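Methyltransferase (Thermus thermophilus, PDB 1WS6) probably transfers methyl groups from S-adenosylmethionine to a nucleic-acid substrate, as expected of a Rossmann-fold methyltransferase related to the RsmD family of ribosomal RNA guanine methyltransferases. Local coordinates at residues T112-A117 and G141-Q146; G43-P48 and E62-V67; A126-L131 and L145-D150; L14-S19 and A50-V55. One frame throughout, in Å; residues are numbered along the deposited sequence.

Interaction 1 (T112-A117 and G141-Q146); sequences TVAFMA and GLYVLQ
Val144 sits in the middle of a ladder of five backbone hydrogen bonds between segments 112-117 and 141-146. Its N donates to Ala114 O at 2.9 Å, and its O accepts Met116 N. Leu142 is gripped likewise, with its N on Thr112 O and its O taking Ala114 N. The last rung, Gln146 N to Met116 O, is almost straight, with 175° at the hydrogen. The strands run parallel, their axes 4.8 Å apart.

On the face of Phe115 and Val144, the Phe115 ring carbon CD2 meets Val144 CG1 at 3.8 Å. The ring follows the strand towards Gln146 because CG lies anti to the backbone N (chi1 170°). Its CZ edge then faces Gln146 NE2 at 3.6 Å, close to the ring plane, with the amide turned 72° against the ring. Gln146 OE1 has a weak hydrogen bond to Tyr120 OH. Gln146 CB also packs on Ala117 CB, 3.8 Å away.

The other face carries Ala114, Tyr143 and the selenomethionine Met116. Ala114 CB touches Tyr143 CD2 at 4.1 Å. The Tyr143 hydroxyl is hydrogen-bonded to Val137 N, while Met116 leads away to Phe128 of helix 126-134.

Strands 111-116 and 141-148 are the fourth and fifth of a sheet ordered 3-2-1-4-5-7-6, the order characteristic of the Rossmann-like class I methyltransferase fold.

Interaction 2 (G43-P48 and E62-V67); sequences GRFLDP and EGWEAV. Unlike the reference sequence in segment 43-48: Pro48 (reference Leu).
Phe45 turns the edge of its ring to the face of Trp64, the residue just after the glycine that ends helix 54-61. The indole thus receives an aromatic ring from the adjacent strand. The ring of Phe45 and the five-membered ring of Trp64 have centroids 5.6 Å apart and planes at 67°, an edge-to-face stack. Phe45 CD2 stands over the indole near its rim. The CB atoms of Phe45 and Trp64 pack at 3.8 Å. Ala59 of helix 54-61 touches both side chains.

The other face of the sheet carries a charged pair. Bends at chi2 and chi3 fold Arg44 against Glu65, with Arg44 CD 3.2 Å from Glu65 OE2. The salt bridge from Arg44 NH1 to Glu65 OE2 is long, 3.7 Å. A water joins the same two atoms, donating to Glu65 OE2 at 2.6 Å and accepting a weak bond from Arg44 NH1. The guanidinium has further partners in Arg110 O and Glu109. Farther along this face, Leu46 CD2 meets Val67 CG1 at 4.2 Å.

Four backbone hydrogen bonds join the segments. Glu65 N donates to Gly43 O, Phe45 N to Glu65 O, Val67 N to Phe45 O, and Asp47 N to Val67 O at 2.8 Å. A second water donates to both Gly43 O and Gly63 O. Gly63 is the C-prime residue of the Schellman motif that ends helix 54-61.

The parallel strands 44-48 and 65-69, connected through that helix, form a beta-alpha-beta unit. It is characteristic of the Rossmann-like half of the sheet that binds the cofactor in class I methyltransferases.

Interaction 3 (A126-L131 and L145-D150); sequences ALFGEL and LQHPKD
Phe128 and Leu145 make most of this contact, the ring of one lying flat over the side chain of the other. Leu145 CB stands above the ring centre, 3.5 Å from the centroid of Phe128 and 14° off the ring normal, a CH-pi contact. The two methyls spread over the same ring towards its root. Leu145 CD1 lies 3.6 Å from Phe128 CG, and Leu145 CD2 lies 3.5 Å from Phe128 CD2. The two side chains run antiparallel alongside each other, so much of the leucine is laid against the aromatic face. Phe128 is brought there with CG anti to its carbonyl carbon (chi1 -66°). The far end of the ring reaches the strand backbone, where Gln146 O meets Phe128 CZ at the ring edge, in its plane, at 3.5 Å.

Leu131, one turn farther along the helix, adds a smaller apolar touch from its CD1 to Leu145 CD2 at 4.1 Å. At the other end, the side chain of His147 stands roughly perpendicular to that of Phe128, with His147 CD2 3.9 Å from Phe128 CE1. The imidazole is held at both nitrogens. ND1 donates to Pro148 O, and NE2 is hydrogen-bonded to Thr167 OG1 of strand 164-170. These bonds should fix the ring's rotation.

No hydrogen bond joins the two segments. Helix 126-131 runs antiparallel to strand 145-148, at 172°, and Leu153 helps enclose Phe128 and Leu145. This is the helix-on-sheet layering of a Rossmann-like alpha/beta sandwich, with helix 126-134 on the connection from strand 111-116 to strand 141-148.

Interaction 4 (L14-S19 and A50-V55); sequences LKVPAS and AGSGAV
Leu14 starts the contact by laying CD1 against the backbone of Ala54, 3.9 Å from its CA. The leucine points towards the segment 50-55, where helix 54-61 begins.

Lys15 contributes its carbonyl instead of its side chain. Lys15 O lies 3.0 Å from Ser52 CB and 3.1 Å from Ser52 OG. The Lys15 ammonium group extends toward helix 73-86.

Val16 comes next and packs on the same serine. Val16 CA lies 3.3 Å from Ser52 OG. Of the two valine methyls CG1 packs on the serine, with Val16 CG1 3.6 Å from Ser52 OG and 3.7 Å from Ser52 CB. Pro17 then closes in beside the hydroxyl with its ring carbon CD. With OG anti to its carbonyl carbon (chi1 -54°), the Ser52 hydroxyl lies against Val16 and Pro17 CD.

Ser52 lies between Gly51 and Gly53, in a glycine-rich turn after strand 44-48. With Gly56 these glycines fit a GxGxxG-type pattern, consistent with the cofactor-binding loop of class I methyltransferases.

Asn82 of helix 73-86 clasps both segments, with OD1 on Lys15 N and ND2 on Ser52 O. Leu14 and Pro17 also rest on this helix, while Val2 of strand 2-3 touches Leu14 and Val16. Segment 14-19 thus leaves the small sheet of strands 2-3 and 13-14 and runs along helix 73-86, against the start of helix 54-61.

Interactions 1 and 2 are buried strand pairings within one mixed sheet. They meet where strand 44-48 lies beside strand 111-116, with Arg44 O and Thr112 N probably hydrogen-bonded. Both rest on regular backbone ladders, but interaction 2 adds a charged pair bridged by water on one face. Interaction 3 shares Leu145 and Gln146 with interaction 1. It is buried too, yet it is mostly side-chain packing, with one ring edge against a strand carbonyl and no hydrogen bonds across it. Interaction 4 is only partly buried and joins a loop to the turn before helix 54-61, mainly round one serine. Val55 ties it to interactions 1 and 2, packing on Phe115 and Phe45.

Interaction 1 (T112-A117 and G141-Q146)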
loop_
_atom_site.group_PDB
_atom_site.type_symbol
_atom_site.label_atom_id
_atom_site.label_comp_id
_atom_site.label_asym_id
_atom_site.label_seq_id
_atom_site.Cartn_x
_atom_site.Cartn_y
_atom_site.Cartn_z
ATOM N N THR A 112 -8.712 7.284 2.749
ATOM C CA THR A 112 -8.102 8.547 2.369
ATOM C C THR A 112 -6.981 8.290 1.354
ATOM O O THR A 112 -6.730 9.099 0.460
ATOM C CB THR A 112 -7.550 9.242 3.609
ATOM O OG1 THR A 112 -8.640 9.509 4.500
ATOM C CG2 THR A 112 -6.850 10.540 3.246
ATOM N N VAL A 113 -6.322 7.147 1.492
ATOM C CA VAL A 113 -5.239 6.775 0.598
ATOM C C VAL A 113 -5.306 5.300 0.237
ATOM O O VAL A 113 -5.606 4.453 1.081
ATOM C CB VAL A 113 -3.861 7.026 1.236
ATOM C CG1 VAL A 113 -2.767 6.538 0.300
ATOM C CG2 VAL A 113 -3.694 8.498 1.544
ATOM N N ALA A 114 -5.043 4.999 -1.026
ATOM C CA ALA A 114 -5.044 3.619 -1.484
ATOM C C ALA A 114 -3.754 3.421 -2.271
ATOM O O ALA A 114 -3.614 3.935 -3.377
ATOM C CB ALA A 114 -6.259 3.346 -2.364
ATOM N N PHE A 115 -2.811 2.698 -1.670
ATOM C CA PHE A 115 -1.514 2.416 -2.275
ATOM C C PHE A 115 -1.484 1.017 -2.859
ATOM O O PHE A 115 -1.846 0.045 -2.193
ATOM C CB PHE A 115 -0.397 2.551 -1.232
ATOM C CG PHE A 115 0.946 2.042 -1.703
ATOM C CD1 PHE A 115 1.254 0.683 -1.654
ATOM C CD2 PHE A 115 1.894 2.916 -2.212
ATOM C CE1 PHE A 115 2.490 0.205 -2.107
ATOM C CE2 PHE A 115 3.132 2.451 -2.667
ATOM C CZ PHE A 115 3.430 1.093 -2.616
HETATM N N MSE A 116 -1.030 0.912 -4.099
HETATM C CA MSE A 116 -0.956 -0.380 -4.750
HETATM C C MSE A 116 0.384 -0.634 -5.439
HETATM O O MSE A 116 0.784 0.098 -6.340
HETATM C CB MSE A 116 -2.097 -0.503 -5.755
HETATM C CG MSE A 116 -2.071 -1.768 -6.572
HETATM SE SE MSE A 116 -3.694 -1.987 -7.599
HETATM C CE MSE A 116 -4.627 -3.063 -6.329
ATOM N N ALA A 117 1.076 -1.675 -4.996
ATOM C CA ALA A 117 2.355 -2.055 -5.574
ATOM C C ALA A 117 2.310 -3.550 -5.896
ATOM O O ALA A 117 2.950 -4.371 -5.235
ATOM C CB ALA A 117 3.488 -1.751 -4.597
ATOM N N GLY A 141 -8.713 12.496 -1.250
ATOM C CA GLY A 141 -7.724 11.451 -1.048
ATOM C C GLY A 141 -6.822 11.176 -2.235
ATOM O O GLY A 141 -6.840 11.903 -3.229
ATOM N N LEU A 142 -6.042 10.105 -2.127
ATOM C CA LEU A 142 -5.101 9.709 -3.169
ATOM C C LEU A 142 -5.065 8.236 -3.520
ATOM O O LEU A 142 -5.295 7.377 -2.673
ATOM C CB LEU A 142 -3.676 10.066 -2.767
ATOM C CG LEU A 142 -3.118 11.457 -2.991
ATOM C CD1 LEU A 142 -1.680 11.474 -2.500
ATOM C CD2 LEU A 142 -3.202 11.814 -4.474
ATOM N N TYR A 143 -4.767 7.972 -4.791
ATOM C CA TYR A 143 -4.565 6.625 -5.308
ATOM C C TYR A 143 -3.090 6.695 -5.675
ATOM O O TYR A 143 -2.679 7.559 -6.452
ATOM C CB TYR A 143 -5.364 6.336 -6.588
ATOM C CG TYR A 143 -6.834 6.043 -6.385
ATOM C CD1 TYR A 143 -7.789 7.040 -6.546
ATOM C CD2 TYR A 143 -7.266 4.769 -6.027
ATOM C CE1 TYR A 143 -9.129 6.781 -6.357
ATOM C CE2 TYR A 143 -8.613 4.497 -5.833
ATOM C CZ TYR A 143 -9.537 5.510 -5.999
ATOM O OH TYR A 143 -10.869 5.266 -5.786
ATOM N N VAL A 144 -2.285 5.822 -5.092
ATOM C CA VAL A 144 -0.867 5.812 -5.390
ATOM C C VAL A 144 -0.533 4.481 -6.031
ATOM O O VAL A 144 -0.797 3.424 -5.462
ATOM C CB VAL A 144 -0.024 5.978 -4.122
ATOM C CG1 VAL A 144 1.455 5.935 -4.486
ATOM C CG2 VAL A 144 -0.384 7.293 -3.430
ATOM N N LEU A 145 0.064 4.538 -7.211
ATOM C CA LEU A 145 0.401 3.329 -7.937
ATOM C C LEU A 145 1.918 3.199 -8.119
ATOM O O LEU A 145 2.561 4.128 -8.604
ATOM C CB LEU A 145 -0.313 3.377 -9.296
ATOM C CG LEU A 145 -1.723 4.017 -9.210
ATOM C CD1 LEU A 145 -2.304 4.282 -10.599
ATOM C CD2 LEU A 145 -2.650 3.105 -8.422
ATOM N N GLN A 146 2.497 2.073 -7.699
ATOM C CA GLN A 146 3.936 1.865 -7.874
ATOM C C GLN A 146 4.108 0.931 -9.058
ATOM O O GLN A 146 3.358 -0.023 -9.207
ATOM C CB GLN A 146 4.587 1.239 -6.637
ATOM C CG GLN A 146 6.077 0.962 -6.840
ATOM C CD GLN A 146 6.733 0.233 -5.671
ATOM O OE1 GLN A 146 7.464 -0.745 -5.866
ATOM N NE2 GLN A 146 6.489 0.716 -4.453
#

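Interaction 2 (G43-P48 and E62-V67)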
loop_
_atom_site.group_PDB
_atom_site.type_symbol
_atom_site.label_atom_id
_atom_site.label_comp_id
_atom_site.label_asym_id
_atom_site.label_seq_id
_atom_site.Cartn_x
_atom_site.Cartn_y
_atom_site.Cartn_z
ATOM N N GLY A 43 -5.952 9.252 8.414
ATOM C CA GLY A 43 -7.187 8.678 7.909
ATOM C C GLY A 43 -7.014 7.192 7.641
ATOM O O GLY A 43 -6.118 6.560 8.201
ATOM N N ARG A 44 -7.867 6.628 6.794
ATOM C CA ARG A 44 -7.774 5.212 6.475
ATOM C C ARG A 44 -6.893 4.969 5.244
ATOM O O ARG A 44 -7.016 5.654 4.227
ATOM C CB ARG A 44 -9.171 4.630 6.267
ATOM C CG ARG A 44 -10.051 4.702 7.511
ATOM C CD ARG A 44 -10.783 3.379 7.735
ATOM N NE ARG A 44 -11.489 2.987 6.525
ATOM C CZ ARG A 44 -11.926 1.764 6.260
ATOM N NH1 ARG A 44 -11.742 0.775 7.127
ATOM N NH2 ARG A 44 -12.529 1.532 5.105
ATOM N N PHE A 45 -6.009 3.977 5.363
ATOM C CA PHE A 45 -5.050 3.606 4.327
ATOM C C PHE A 45 -5.354 2.193 3.829
ATOM O O PHE A 45 -5.485 1.268 4.619
ATOM C CB PHE A 45 -3.636 3.695 4.929
ATOM C CG PHE A 45 -2.516 3.553 3.927
ATOM C CD1 PHE A 45 -2.099 2.306 3.496
ATOM C CD2 PHE A 45 -1.862 4.672 3.444
ATOM C CE1 PHE A 45 -1.054 2.181 2.610
ATOM C CE2 PHE A 45 -0.811 4.558 2.555
ATOM C CZ PHE A 45 -0.406 3.314 2.138
ATOM N N LEU A 46 -5.460 2.036 2.515
ATOM C CA LEU A 46 -5.778 0.749 1.900
ATOM C C LEU A 46 -4.557 0.219 1.162
ATOM O O LEU A 46 -3.979 0.912 0.325
ATOM C CB LEU A 46 -6.939 0.924 0.904
ATOM C CG LEU A 46 -7.823 -0.266 0.477
ATOM C CD1 LEU A 46 -8.071 -0.236 -1.026
ATOM C CD2 LEU A 46 -7.169 -1.578 0.872
ATOM N N ASP A 47 -4.156 -1.008 1.462
ATOM C CA ASP A 47 -2.992 -1.581 0.795
ATOM C C ASP A 47 -3.268 -2.957 0.219
ATOM O O ASP A 47 -3.007 -3.975 0.855
ATOM C CB ASP A 47 -1.798 -1.646 1.754
ATOM C CG ASP A 47 -0.577 -2.343 1.141
ATOM O OD1 ASP A 47 -0.470 -2.415 -0.102
ATOM O OD2 ASP A 47 0.294 -2.811 1.910
ATOM N N PRO A 48 -3.828 -2.999 -0.994
ATOM C CA PRO A 48 -4.149 -4.250 -1.695
ATOM C C PRO A 48 -2.819 -4.747 -2.255
ATOM O O PRO A 48 -1.973 -3.940 -2.648
ATOM C CB PRO A 48 -5.109 -3.794 -2.788
ATOM C CG PRO A 48 -4.562 -2.426 -3.138
ATOM C CD PRO A 48 -4.198 -1.820 -1.797
ATOM N N GLU A 62 2.496 4.868 11.365
ATOM C CA GLU A 62 2.469 6.314 11.324
ATOM C C GLU A 62 1.130 6.940 11.650
ATOM O O GLU A 62 0.911 8.114 11.380
ATOM C CB GLU A 62 2.995 6.811 9.972
ATOM C CG GLU A 62 4.510 6.659 9.864
ATOM C CD GLU A 62 5.090 7.196 8.571
ATOM O OE1 GLU A 62 4.701 8.305 8.134
ATOM O OE2 GLU A 62 5.962 6.507 8.001
ATOM N N GLY A 63 0.242 6.154 12.247
ATOM C CA GLY A 63 -1.051 6.681 12.638
ATOM C C GLY A 63 -2.229 6.479 11.706
ATOM O O GLY A 63 -3.317 6.983 11.980
ATOM N N TRP A 64 -2.033 5.763 10.606
ATOM C CA TRP A 64 -3.132 5.503 9.679
ATOM C C TRP A 64 -3.908 4.285 10.145
ATOM O O TRP A 64 -3.369 3.441 10.855
ATOM C CB TRP A 64 -2.610 5.206 8.277
ATOM C CG TRP A 64 -1.969 6.355 7.613
ATOM C CD1 TRP A 64 -0.682 6.780 7.760
ATOM C CD2 TRP A 64 -2.601 7.272 6.726
ATOM N NE1 TRP A 64 -0.473 7.918 7.010
ATOM C CE2 TRP A 64 -1.642 8.239 6.369
ATOM C CE3 TRP A 64 -3.889 7.376 6.202
ATOM C CZ2 TRP A 64 -1.935 9.294 5.514
ATOM C CZ3 TRP A 64 -4.177 8.420 5.356
ATOM C CH2 TRP A 64 -3.208 9.367 5.019
ATOM N N GLU A 65 -5.174 4.206 9.752
ATOM C CA GLU A 65 -6.012 3.052 10.072
ATOM C C GLU A 65 -5.820 2.207 8.806
ATOM O O GLU A 65 -6.480 2.423 7.787
ATOM C CB GLU A 65 -7.477 3.471 10.221
ATOM C CG GLU A 65 -8.356 2.401 10.860
ATOM C CD GLU A 65 -9.843 2.746 10.829
ATOM O OE1 GLU A 65 -10.193 3.908 11.142
ATOM O OE2 GLU A 65 -10.656 1.847 10.506
ATOM N N ALA A 66 -4.900 1.257 8.870
ATOM C CA ALA A 66 -4.568 0.454 7.707
ATOM C C ALA A 66 -5.331 -0.838 7.477
ATOM O O ALA A 66 -5.610 -1.593 8.396
ATOM C CB ALA A 66 -3.071 0.162 7.716
ATOM N N VAL A 67 -5.646 -1.080 6.214
ATOM C CA VAL A 67 -6.335 -2.286 5.796
ATOM C C VAL A 67 -5.448 -2.921 4.741
ATOM O O VAL A 67 -5.189 -2.321 3.716
ATOM C CB VAL A 67 -7.704 -1.974 5.179
ATOM C CG1 VAL A 67 -8.284 -3.223 4.534
ATOM C CG2 VAL A 67 -8.635 -1.470 6.255
HETATM O O HOH W 1 -6.129 7.719 11.206
HETATM O O HOH W 2 -10.553 -0.526 9.441
#

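Interaction 3 (A126-L131 and L145-D150)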
loop_
_atom_site.group_PDB
_atom_site.type_symbol
_atom_site.label_atom_id
_atom_site.label_comp_id
_atom_site.label_asym_id
_atom_site.label_seq_id
_atom_site.Cartn_x
_atom_site.Cartn_y
_atom_site.Cartn_z
ATOM N N ALA A 126 -4.380 -2.577 -15.994
ATOM C CA ALA A 126 -5.728 -3.089 -15.884
ATOM C C ALA A 126 -6.002 -3.095 -14.376
ATOM O O ALA A 126 -7.092 -2.734 -13.933
ATOM C CB ALA A 126 -5.809 -4.502 -16.447
ATOM N N LEU A 127 -4.999 -3.489 -13.592
ATOM C CA LEU A 127 -5.150 -3.523 -12.136
ATOM C C LEU A 127 -5.401 -2.129 -11.572
ATOM O O LEU A 127 -6.322 -1.941 -10.777
ATOM C CB LEU A 127 -3.924 -4.160 -11.459
ATOM C CG LEU A 127 -3.833 -5.687 -11.592
ATOM C CD1 LEU A 127 -2.629 -6.188 -10.847
ATOM C CD2 LEU A 127 -5.094 -6.338 -11.035
ATOM N N PHE A 128 -4.604 -1.153 -11.995
ATOM C CA PHE A 128 -4.778 0.220 -11.519
ATOM C C PHE A 128 -6.151 0.710 -11.948
ATOM O O PHE A 128 -6.844 1.384 -11.187
ATOM C CB PHE A 128 -3.703 1.142 -12.108
ATOM C CG PHE A 128 -2.307 0.832 -11.639
ATOM C CD1 PHE A 128 -1.211 1.113 -12.449
ATOM C CD2 PHE A 128 -2.082 0.282 -10.389
ATOM C CE1 PHE A 128 0.081 0.850 -12.018
ATOM C CE2 PHE A 128 -0.792 0.017 -9.949
ATOM C CZ PHE A 128 0.289 0.301 -10.763
ATOM N N GLY A 129 -6.538 0.357 -13.173
ATOM C CA GLY A 129 -7.831 0.755 -13.697
ATOM C C GLY A 129 -8.956 0.276 -12.805
ATOM O O GLY A 129 -9.901 1.011 -12.534
ATOM N N GLU A 130 -8.850 -0.963 -12.340
ATOM C CA GLU A 130 -9.859 -1.543 -11.459
ATOM C C GLU A 130 -9.913 -0.810 -10.119
ATOM O O GLU A 130 -10.993 -0.538 -9.593
ATOM C CB GLU A 130 -9.558 -3.026 -11.225
ATOM C CG GLU A 130 -9.772 -3.890 -12.459
ATOM C CD GLU A 130 -11.249 -4.092 -12.795
ATOM O OE1 GLU A 130 -11.538 -4.576 -13.913
ATOM O OE2 GLU A 130 -12.123 -3.783 -11.946
ATOM N N LEU A 131 -8.747 -0.495 -9.564
ATOM C CA LEU A 131 -8.689 0.209 -8.288
ATOM C C LEU A 131 -9.347 1.576 -8.458
ATOM O O LEU A 131 -10.216 1.965 -7.679
ATOM C CB LEU A 131 -7.237 0.405 -7.857
ATOM C CG LEU A 131 -6.909 0.549 -6.367
ATOM C CD1 LEU A 131 -5.605 1.316 -6.241
ATOM C CD2 LEU A 131 -8.016 1.269 -5.618
ATOM N N LEU A 145 0.064 4.538 -7.211
ATOM C CA LEU A 145 0.401 3.329 -7.937
ATOM C C LEU A 145 1.918 3.199 -8.119
ATOM O O LEU A 145 2.561 4.128 -8.604
ATOM C CB LEU A 145 -0.313 3.377 -9.296
ATOM C CG LEU A 145 -1.723 4.017 -9.210
ATOM C CD1 LEU A 145 -2.304 4.282 -10.599
ATOM C CD2 LEU A 145 -2.650 3.105 -8.422
ATOM N N GLN A 146 2.497 2.073 -7.699
ATOM C CA GLN A 146 3.936 1.865 -7.874
ATOM C C GLN A 146 4.108 0.931 -9.058
ATOM O O GLN A 146 3.358 -0.023 -9.207
ATOM C CB GLN A 146 4.587 1.239 -6.637
ATOM C CG GLN A 146 6.077 0.962 -6.840
ATOM C CD GLN A 146 6.733 0.233 -5.671
ATOM O OE1 GLN A 146 7.464 -0.745 -5.866
ATOM N NE2 GLN A 146 6.489 0.716 -4.453
ATOM N N HIS A 147 5.103 1.196 -9.894
ATOM C CA HIS A 147 5.322 0.387 -11.085
ATOM C C HIS A 147 6.683 0.685 -11.705
ATOM O O HIS A 147 7.384 1.601 -11.283
ATOM C CB HIS A 147 4.241 0.734 -12.096
ATOM C CG HIS A 147 4.157 2.203 -12.389
ATOM N ND1 HIS A 147 5.101 2.867 -13.142
ATOM C CD2 HIS A 147 3.270 3.144 -11.987
ATOM C CE1 HIS A 147 4.798 4.151 -13.193
ATOM N NE2 HIS A 147 3.692 4.347 -12.498
ATOM N N PRO A 148 7.084 -0.099 -12.713
ATOM C CA PRO A 148 8.388 0.196 -13.318
ATOM C C PRO A 148 8.311 1.542 -14.031
ATOM O O PRO A 148 7.314 1.844 -14.692
ATOM C CB PRO A 148 8.615 -0.986 -14.265
ATOM C CG PRO A 148 7.236 -1.559 -14.491
ATOM C CD PRO A 148 6.557 -1.396 -13.169
ATOM N N LYS A 149 9.354 2.356 -13.886
ATOM C CA LYS A 149 9.383 3.687 -14.485
ATOM C C LYS A 149 9.027 3.749 -15.974
ATOM O O LYS A 149 8.589 4.790 -16.467
ATOM C CB LYS A 149 10.751 4.340 -14.252
ATOM C CG LYS A 149 11.848 3.931 -15.235
ATOM C CD LYS A 149 13.167 4.623 -14.889
ATOM C CE LYS A 149 14.077 4.790 -16.106
ATOM N NZ LYS A 149 14.400 3.516 -16.797
ATOM N N ASP A 150 9.201 2.648 -16.691
ATOM C CA ASP A 150 8.888 2.644 -18.117
ATOM C C ASP A 150 7.390 2.529 -18.400
ATOM O O ASP A 150 6.929 2.834 -19.497
ATOM C CB ASP A 150 9.683 1.540 -18.822
ATOM C CG ASP A 150 11.182 1.874 -18.922
ATOM O OD1 ASP A 150 11.786 2.242 -17.889
ATOM O OD2 ASP A 150 11.760 1.769 -20.028
#

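Interaction 4 (L14-S19 and A50-V55)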
loop_
_atom_site.group_PDB
_atom_site.type_symbol
_atom_site.label_atom_id
_atom_site.label_comp_id
_atom_site.label_asym_id
_atom_site.label_seq_id
_atom_site.Cartn_x
_atom_site.Cartn_y
_atom_site.Cartn_z
ATOM N N LEU A 14 11.028 -6.430 9.559
ATOM C CA LEU A 14 9.875 -7.177 9.104
ATOM C C LEU A 14 10.312 -8.438 8.396
ATOM O O LEU A 14 11.233 -8.406 7.586
ATOM C CB LEU A 14 9.031 -6.317 8.159
ATOM C CG LEU A 14 8.475 -5.019 8.757
ATOM C CD1 LEU A 14 7.733 -4.222 7.691
ATOM C CD2 LEU A 14 7.563 -5.366 9.929
ATOM N N LYS A 15 9.668 -9.555 8.715
ATOM C CA LYS A 15 9.993 -10.811 8.060
ATOM C C LYS A 15 9.502 -10.674 6.619
ATOM O O LYS A 15 8.330 -10.374 6.390
ATOM C CB LYS A 15 9.273 -11.984 8.736
ATOM C CG LYS A 15 9.657 -12.255 10.188
ATOM C CD LYS A 15 8.915 -13.497 10.712
ATOM C CE LYS A 15 9.287 -13.872 12.160
ATOM N NZ LYS A 15 8.704 -12.973 13.213
ATOM N N VAL A 16 10.389 -10.874 5.649
ATOM C CA VAL A 16 9.999 -10.768 4.243
ATOM C C VAL A 16 10.540 -11.924 3.405
ATOM O O VAL A 16 11.749 -12.121 3.304
ATOM C CB VAL A 16 10.480 -9.438 3.627
ATOM C CG1 VAL A 16 9.869 -8.274 4.380
ATOM C CG2 VAL A 16 11.995 -9.360 3.672
ATOM N N PRO A 17 9.642 -12.697 2.779
ATOM C CA PRO A 17 10.040 -13.840 1.948
ATOM C C PRO A 17 11.011 -13.442 0.836
ATOM O O PRO A 17 10.852 -12.394 0.210
ATOM C CB PRO A 17 8.703 -14.349 1.408
ATOM C CG PRO A 17 7.900 -13.102 1.290
ATOM C CD PRO A 17 8.217 -12.384 2.585
ATOM N N ALA A 18 12.012 -14.285 0.598
ATOM C CA ALA A 18 13.021 -14.022 -0.429
ATOM C C ALA A 18 12.406 -13.775 -1.805
ATOM O O ALA A 18 13.114 -13.483 -2.766
ATOM C CB ALA A 18 14.004 -15.192 -0.503
ATOM N N SER A 19 11.085 -13.882 -1.890
ATOM C CA SER A 19 10.381 -13.686 -3.149
ATOM C C SER A 19 9.827 -12.271 -3.338
ATOM O O SER A 19 8.929 -12.056 -4.153
ATOM C CB SER A 19 9.240 -14.703 -3.255
ATOM O OG SER A 19 8.571 -14.605 -4.499
ATOM N N ALA A 50 -0.697 -6.296 -0.471
ATOM C CA ALA A 50 0.271 -6.105 0.590
ATOM C C ALA A 50 1.071 -7.397 0.545
ATOM O O ALA A 50 0.585 -8.405 0.039
ATOM C CB ALA A 50 -0.440 -5.965 1.921
ATOM N N GLY A 51 2.299 -7.387 1.027
ATOM C CA GLY A 51 3.047 -8.634 1.007
ATOM C C GLY A 51 3.228 -9.000 2.459
ATOM O O GLY A 51 2.276 -9.399 3.134
ATOM N N SER A 52 4.454 -8.850 2.942
ATOM C CA SER A 52 4.741 -9.105 4.340
ATOM C C SER A 52 4.136 -7.894 5.043
ATOM O O SER A 52 3.997 -7.879 6.262
ATOM C CB SER A 52 6.245 -9.137 4.575
ATOM O OG SER A 52 6.872 -10.060 3.705
ATOM N N GLY A 53 3.792 -6.876 4.246
ATOM C CA GLY A 53 3.179 -5.666 4.768
ATOM C C GLY A 53 4.040 -4.414 4.886
ATOM O O GLY A 53 3.659 -3.470 5.581
ATOM N N ALA A 54 5.175 -4.378 4.195
ATOM C CA ALA A 54 6.075 -3.229 4.282
ATOM C C ALA A 54 5.395 -1.859 4.242
ATOM O O ALA A 54 5.569 -1.041 5.146
ATOM C CB ALA A 54 7.126 -3.313 3.192
ATOM N N VAL A 55 4.609 -1.606 3.206
ATOM C CA VAL A 55 3.953 -0.315 3.082
ATOM C C VAL A 55 2.739 -0.141 3.996
ATOM O O VAL A 55 2.604 0.885 4.660
ATOM C CB VAL A 55 3.571 -0.036 1.597
ATOM C CG1 VAL A 55 2.664 -1.148 1.068
ATOM C CG2 VAL A 55 2.897 1.328 1.479
#